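Local coordinates for protein UDP-N-acetylmuramate--L-alanine ligase (Thermotoga maritima, PDB 1J6U) that catalyses the ATP-dependent joining of L-alanine to UDP-N-acetylmuramate, a step in building the peptidoglycan of the bacterial cell wall, at residues H16-G21 with P86-A91; S26-H31 with L102-D107. One frame throughout, in Å; residues are numbered along the deposited sequence.

Contact 1 of 2, residues H16-G21 with P86-A91; sequences HFVGIG and PEIVRA
Strand 16-18 and helix 86-91 pass 10.0 Å apart at their axes and run at 139° to each other, with V18 and E87 as the pair of nearest CA atoms. The one polar link between them is a histidine-carboxylate hydrogen bond: NE2 of H16 donates to OE1 of E87 over 2.6 Å, with an N-H...O angle of 154°. The acceptor lies at the edge of the imidazole, close to its plane, whereas the proton arrives from above the carboxylate, the two planes being 52° apart. Since H16 holds CG anti to its own N, the ring extends across to the helix; its ND1 is hydrogen-bonded to Y40 OH. E87 OE1 is also hydrogen-bonded to S42 OG, and OE2 accepts hydrogen bonds from N68 ND2, H64 ND1 and the backbone N of S65, so both oxygens of this buried carboxylate are satisfied. V18 CG2 sits 3.6 Å from E87 OE1 and meets I88 CD1 at 4.1 Å, giving the polar link an apolar flank. Replacing E87 by alanine removes the carboxylate and is likely to leave H16 NE2 and S42 OG without OE1, and N68, H64 and S65 without OE2. The strand runs into a type II turn from F17 to I20 that holds G19, with G21 just beyond; with a helix laid against this central strand of a parallel sheet, the arrangement is that of a Rossmann-like alpha/beta domain.

Contact 2 of 2, residues S26-H31 with L102-D107; sequences SAVALH and LHYFRD
V28 of helix 23-34 points its two methyl groups at two aromatic rings of helix 101-112, a helix-helix contact on one side of the parallel sheet of the Rossmann-like N-terminal domain. The rings are presented differently. CG1 of V28 lies at the edge of the Y104 ring, near its plane, 3.7 Å from CD2 and 3.8 Å from CE2, so it touches the rim of the phenol and does not cover a face. CG2 approaches the F105 ring obliquely and more loosely. The torsions account for this division: V28 has CG1 anti to the backbone N (chi1 179°), which leaves CG2 beside that N and directs the two branches to neighbouring residues of the facing helix. Y104 and F105 likewise both hold CG anti to their own N, but the CA-CB bond of Y104 points toward the other helix and that of F105 does not. The contact is buried and wholly apolar, small at 112 Å² over both sides, with V28 and F105 as the nearest CA pair at 7.0 Å. Neighbours extend it: V28 also touches F17 and Y104 touches I15, both of strand 14-18, while F105 meets F146 and Y168 edge-to-face, linking the helix to the sheet of the middle domain. On the F105 side the closest approach is that of V28 CG2 to F105 CD1, at 4.2 Å.

Overall arrangement
Contacts 1 and 2 lie with their centres 15 Å apart, and both belong to the N-terminal Rossmann-like domain. Their segments alternate along the chain: strand 14-18, helix 23-34, helix 86-93, helix 101-112. Strand 14-18, in the middle of the five-stranded parallel sheet, and the helix that follows it connect the two. F17 CZ packs on A29 CA at 3.5 Å and F17 CE2 on V28 CG1 at 3.9 Å, while F17 points away from helix 86-93, which places the two contacts on opposite faces of the sheet. Contact 1 thus covers one face, and contact 2 packs two helices on the other, the one turned toward the middle domain and its predicted ATP site, F105 being about 11 Å from K125 between side chains.

Contact 1 of 2, residues H16-G21 with P86-A91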
loop_
_atom_site.group_PDB
_atom_site.type_symbol
_atom_site.label_atom_id
_atom_site.label_comp_id
_atom_site.label_asym_id
_atom_site.label_seq_id
_atom_site.Cartn_x
_atom_site.Cartn_y
_atom_site.Cartn_z
ATOM N N HIS A 16 9.605 2.034 -23.175
ATOM C CA HIS A 16 9.191 3.380 -22.788
ATOM C C HIS A 16 7.950 3.252 -21.875
ATOM O O HIS A 16 6.909 2.730 -22.290
ATOM C CB HIS A 16 8.862 4.163 -24.065
ATOM C CG HIS A 16 8.431 5.572 -23.833
ATOM N ND1 HIS A 16 8.823 6.604 -24.654
ATOM C CD2 HIS A 16 7.655 6.125 -22.875
ATOM C CE1 HIS A 16 8.311 7.738 -24.210
ATOM N NE2 HIS A 16 7.598 7.474 -23.130
ATOM N N PHE A 17 8.094 3.718 -20.633
ATOM C CA PHE A 17 7.023 3.672 -19.637
ATOM C C PHE A 17 6.400 5.041 -19.446
ATOM O O PHE A 17 7.034 5.969 -18.903
ATOM C CB PHE A 17 7.551 3.209 -18.248
ATOM C CG PHE A 17 7.997 1.765 -18.193
ATOM C CD1 PHE A 17 9.265 1.393 -18.664
ATOM C CD2 PHE A 17 7.135 0.776 -17.702
ATOM C CE1 PHE A 17 9.660 0.084 -18.659
ATOM C CE2 PHE A 17 7.519 -0.538 -17.687
ATOM C CZ PHE A 17 8.786 -0.886 -18.171
ATOM N N VAL A 18 5.148 5.162 -19.849
ATOM C CA VAL A 18 4.453 6.424 -19.706
ATOM C C VAL A 18 3.745 6.328 -18.371
ATOM O O VAL A 18 2.740 5.600 -18.232
ATOM C CB VAL A 18 3.451 6.623 -20.862
ATOM C CG1 VAL A 18 2.817 8.030 -20.800
ATOM C CG2 VAL A 18 4.178 6.421 -22.167
ATOM N N GLY A 19 4.288 7.066 -17.399
ATOM C CA GLY A 19 3.768 7.049 -16.043
ATOM C C GLY A 19 4.692 6.200 -15.153
ATOM O O GLY A 19 4.268 5.637 -14.144
ATOM N N ILE A 20 5.961 6.107 -15.548
ATOM C CA ILE A 20 6.969 5.350 -14.832
ATOM C C ILE A 20 7.167 5.822 -13.385
ATOM O O ILE A 20 7.837 5.161 -12.596
ATOM C CB ILE A 20 8.302 5.487 -15.546
ATOM C CG1 ILE A 20 9.264 4.388 -15.116
ATOM C CG2 ILE A 20 8.914 6.837 -15.205
ATOM C CD1 ILE A 20 10.340 4.153 -16.128
ATOM N N GLY A 21 6.590 6.963 -13.036
ATOM C CA GLY A 21 6.780 7.494 -11.694
ATOM C C GLY A 21 5.829 6.931 -10.663
ATOM O O GLY A 21 5.973 7.222 -9.475
ATOM N N PRO A 86 0.797 13.237 -25.593
ATOM C CA PRO A 86 1.694 13.316 -26.748
ATOM C C PRO A 86 2.567 12.084 -26.994
ATOM O O PRO A 86 2.861 11.760 -28.137
ATOM C CB PRO A 86 2.524 14.590 -26.473
ATOM C CG PRO A 86 2.418 14.790 -24.999
ATOM C CD PRO A 86 0.975 14.393 -24.703
ATOM N N GLU A 87 2.975 11.394 -25.933
ATOM C CA GLU A 87 3.831 10.231 -26.085
ATOM C C GLU A 87 3.063 9.097 -26.697
ATOM O O GLU A 87 3.583 8.323 -27.495
ATOM C CB GLU A 87 4.409 9.818 -24.733
ATOM C CG GLU A 87 5.482 10.813 -24.258
ATOM C CD GLU A 87 5.916 10.624 -22.801
ATOM O OE1 GLU A 87 6.065 9.458 -22.379
ATOM O OE2 GLU A 87 6.134 11.638 -22.091
ATOM N N ILE A 88 1.811 8.992 -26.329
ATOM C CA ILE A 88 1.037 7.925 -26.886
ATOM C C ILE A 88 0.731 8.260 -28.339
ATOM O O ILE A 88 0.710 7.363 -29.193
ATOM C CB ILE A 88 -0.255 7.678 -26.046
ATOM C CG1 ILE A 88 0.149 7.137 -24.675
ATOM C CG2 ILE A 88 -1.186 6.646 -26.745
ATOM C CD1 ILE A 88 1.108 5.925 -24.770
ATOM N N VAL A 89 0.517 9.543 -28.638
ATOM C CA VAL A 89 0.225 9.914 -30.019
ATOM C C VAL A 89 1.438 9.606 -30.897
ATOM O O VAL A 89 1.284 8.983 -31.963
ATOM C CB VAL A 89 -0.221 11.398 -30.167
ATOM C CG1 VAL A 89 -0.321 11.761 -31.634
ATOM C CG2 VAL A 89 -1.584 11.568 -29.574
ATOM N N ARG A 90 2.633 10.002 -30.449
ATOM C CA ARG A 90 3.828 9.713 -31.222
ATOM C C ARG A 90 3.933 8.203 -31.407
ATOM O O ARG A 90 4.031 7.705 -32.536
ATOM C CB ARG A 90 5.079 10.238 -30.538
ATOM C CG ARG A 90 6.363 9.685 -31.150
ATOM C CD ARG A 90 6.778 10.390 -32.463
ATOM N NE ARG A 90 7.857 11.308 -32.183
ATOM C CZ ARG A 90 9.109 11.152 -32.585
ATOM N NH1 ARG A 90 9.446 10.106 -33.315
ATOM N NH2 ARG A 90 10.032 12.031 -32.216
ATOM N N ALA A 91 3.870 7.471 -30.305
ATOM C CA ALA A 91 3.956 6.018 -30.372
ATOM C C ALA A 91 2.954 5.445 -31.371
ATOM O O ALA A 91 3.290 4.565 -32.156
ATOM C CB ALA A 91 3.716 5.403 -28.993
#

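Contact 2 of 2, residues S26-H31 with L102-D107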
loop_
_atom_site.group_PDB
_atom_site.type_symbol
_atom_site.label_atom_id
_atom_site.label_comp_id
_atom_site.label_asym_id
_atom_site.label_seq_id
_atom_site.Cartn_x
_atom_site.Cartn_y
_atom_site.Cartn_z
ATOM N N SER A 26 6.719 1.754 -11.661
ATOM C CA SER A 26 8.166 1.706 -11.402
ATOM C C SER A 26 8.619 0.284 -11.094
ATOM O O SER A 26 9.741 -0.092 -11.438
ATOM C CB SER A 26 8.596 2.659 -10.267
ATOM O OG SER A 26 7.734 2.589 -9.146
ATOM N N ALA A 27 7.737 -0.506 -10.477
ATOM C CA ALA A 27 8.093 -1.887 -10.143
ATOM C C ALA A 27 8.367 -2.688 -11.409
ATOM O O ALA A 27 9.402 -3.388 -11.526
ATOM C CB ALA A 27 6.987 -2.538 -9.350
ATOM N N VAL A 28 7.443 -2.569 -12.357
ATOM C CA VAL A 28 7.565 -3.264 -13.625
ATOM C C VAL A 28 8.795 -2.717 -14.361
ATOM O O VAL A 28 9.549 -3.488 -14.951
ATOM C CB VAL A 28 6.295 -3.085 -14.478
ATOM C CG1 VAL A 28 6.452 -3.784 -15.801
ATOM C CG2 VAL A 28 5.100 -3.629 -13.735
ATOM N N ALA A 29 9.031 -1.406 -14.300
ATOM C CA ALA A 29 10.200 -0.862 -14.966
ATOM C C ALA A 29 11.475 -1.427 -14.332
ATOM O O ALA A 29 12.394 -1.839 -15.054
ATOM C CB ALA A 29 10.218 0.660 -14.897
ATOM N N LEU A 30 11.529 -1.446 -12.997
ATOM C CA LEU A 30 12.712 -1.950 -12.279
ATOM C C LEU A 30 12.972 -3.436 -12.639
ATOM O O LEU A 30 14.094 -3.840 -12.885
ATOM C CB LEU A 30 12.520 -1.759 -10.772
ATOM C CG LEU A 30 12.696 -0.327 -10.232
ATOM C CD1 LEU A 30 11.889 -0.147 -8.955
ATOM C CD2 LEU A 30 14.168 -0.028 -9.960
ATOM N N HIS A 31 11.922 -4.237 -12.676
ATOM C CA HIS A 31 12.047 -5.626 -13.071
ATOM C C HIS A 31 12.726 -5.726 -14.461
ATOM O O HIS A 31 13.709 -6.454 -14.635
ATOM C CB HIS A 31 10.648 -6.261 -13.109
ATOM C CG HIS A 31 10.646 -7.695 -13.520
ATOM N ND1 HIS A 31 11.315 -8.672 -12.816
ATOM C CD2 HIS A 31 10.055 -8.319 -14.566
ATOM C CE1 HIS A 31 11.138 -9.836 -13.411
ATOM N NE2 HIS A 31 10.377 -9.649 -14.474
ATOM N N LEU A 102 -1.137 -3.589 -16.389
ATOM C CA LEU A 102 -1.590 -4.869 -15.850
ATOM C C LEU A 102 -1.406 -5.983 -16.816
ATOM O O LEU A 102 -0.846 -7.032 -16.481
ATOM C CB LEU A 102 -3.057 -4.832 -15.445
ATOM C CG LEU A 102 -3.391 -5.272 -14.029
ATOM C CD1 LEU A 102 -4.792 -5.828 -14.045
ATOM C CD2 LEU A 102 -2.376 -6.308 -13.511
ATOM N N HIS A 103 -1.898 -5.747 -18.020
ATOM C CA HIS A 103 -1.801 -6.724 -19.083
ATOM C C HIS A 103 -0.343 -7.115 -19.335
ATOM O O HIS A 103 -0.036 -8.281 -19.519
ATOM C CB HIS A 103 -2.410 -6.156 -20.364
ATOM C CG HIS A 103 -2.401 -7.125 -21.492
ATOM N ND1 HIS A 103 -3.427 -8.022 -21.705
ATOM C CD2 HIS A 103 -1.444 -7.420 -22.403
ATOM C CE1 HIS A 103 -3.100 -8.831 -22.697
ATOM N NE2 HIS A 103 -1.901 -8.488 -23.137
ATOM N N TYR A 104 0.555 -6.136 -19.350
ATOM C CA TYR A 104 1.968 -6.412 -19.589
ATOM C C TYR A 104 2.549 -7.205 -18.411
ATOM O O TYR A 104 3.384 -8.103 -18.570
ATOM C CB TYR A 104 2.733 -5.113 -19.737
ATOM C CG TYR A 104 4.194 -5.322 -20.017
ATOM C CD1 TYR A 104 4.628 -5.792 -21.263
ATOM C CD2 TYR A 104 5.158 -5.024 -19.046
ATOM C CE1 TYR A 104 5.993 -5.947 -21.541
ATOM C CE2 TYR A 104 6.515 -5.184 -19.310
ATOM C CZ TYR A 104 6.922 -5.639 -20.558
ATOM O OH TYR A 104 8.257 -5.758 -20.813
ATOM N N PHE A 105 2.105 -6.833 -17.219
ATOM C CA PHE A 105 2.528 -7.508 -16.019
ATOM C C PHE A 105 2.114 -8.992 -16.121
ATOM O O PHE A 105 2.918 -9.903 -15.865
ATOM C CB PHE A 105 1.865 -6.858 -14.809
ATOM C CG PHE A 105 2.287 -7.458 -13.528
ATOM C CD1 PHE A 105 3.640 -7.511 -13.194
ATOM C CD2 PHE A 105 1.351 -8.007 -12.665
ATOM C CE1 PHE A 105 4.062 -8.104 -12.008
ATOM C CE2 PHE A 105 1.758 -8.604 -11.477
ATOM C CZ PHE A 105 3.120 -8.649 -11.152
ATOM N N ARG A 106 0.864 -9.244 -16.501
ATOM C CA ARG A 106 0.460 -10.623 -16.628
ATOM C C ARG A 106 1.343 -11.345 -17.608
ATOM O O ARG A 106 1.754 -12.484 -17.377
ATOM C CB ARG A 106 -0.956 -10.759 -17.103
ATOM C CG ARG A 106 -1.478 -12.114 -16.736
ATOM C CD ARG A 106 -2.804 -12.400 -17.339
ATOM N NE ARG A 106 -2.649 -12.714 -18.744
ATOM C CZ ARG A 106 -3.664 -13.009 -19.529
ATOM N NH1 ARG A 106 -4.886 -13.020 -19.025
ATOM N NH2 ARG A 106 -3.456 -13.287 -20.804
ATOM N N ASP A 107 1.639 -10.697 -18.717
ATOM C CA ASP A 107 2.493 -11.340 -19.684
ATOM C C ASP A 107 3.843 -11.539 -19.043
ATOM O O ASP A 107 4.504 -12.552 -19.272
ATOM C CB ASP A 107 2.641 -10.492 -20.945
ATOM C CG ASP A 107 1.394 -10.499 -21.787
ATOM O OD1 ASP A 107 0.470 -11.288 -21.451
ATOM O OD2 ASP A 107 1.343 -9.728 -22.778
#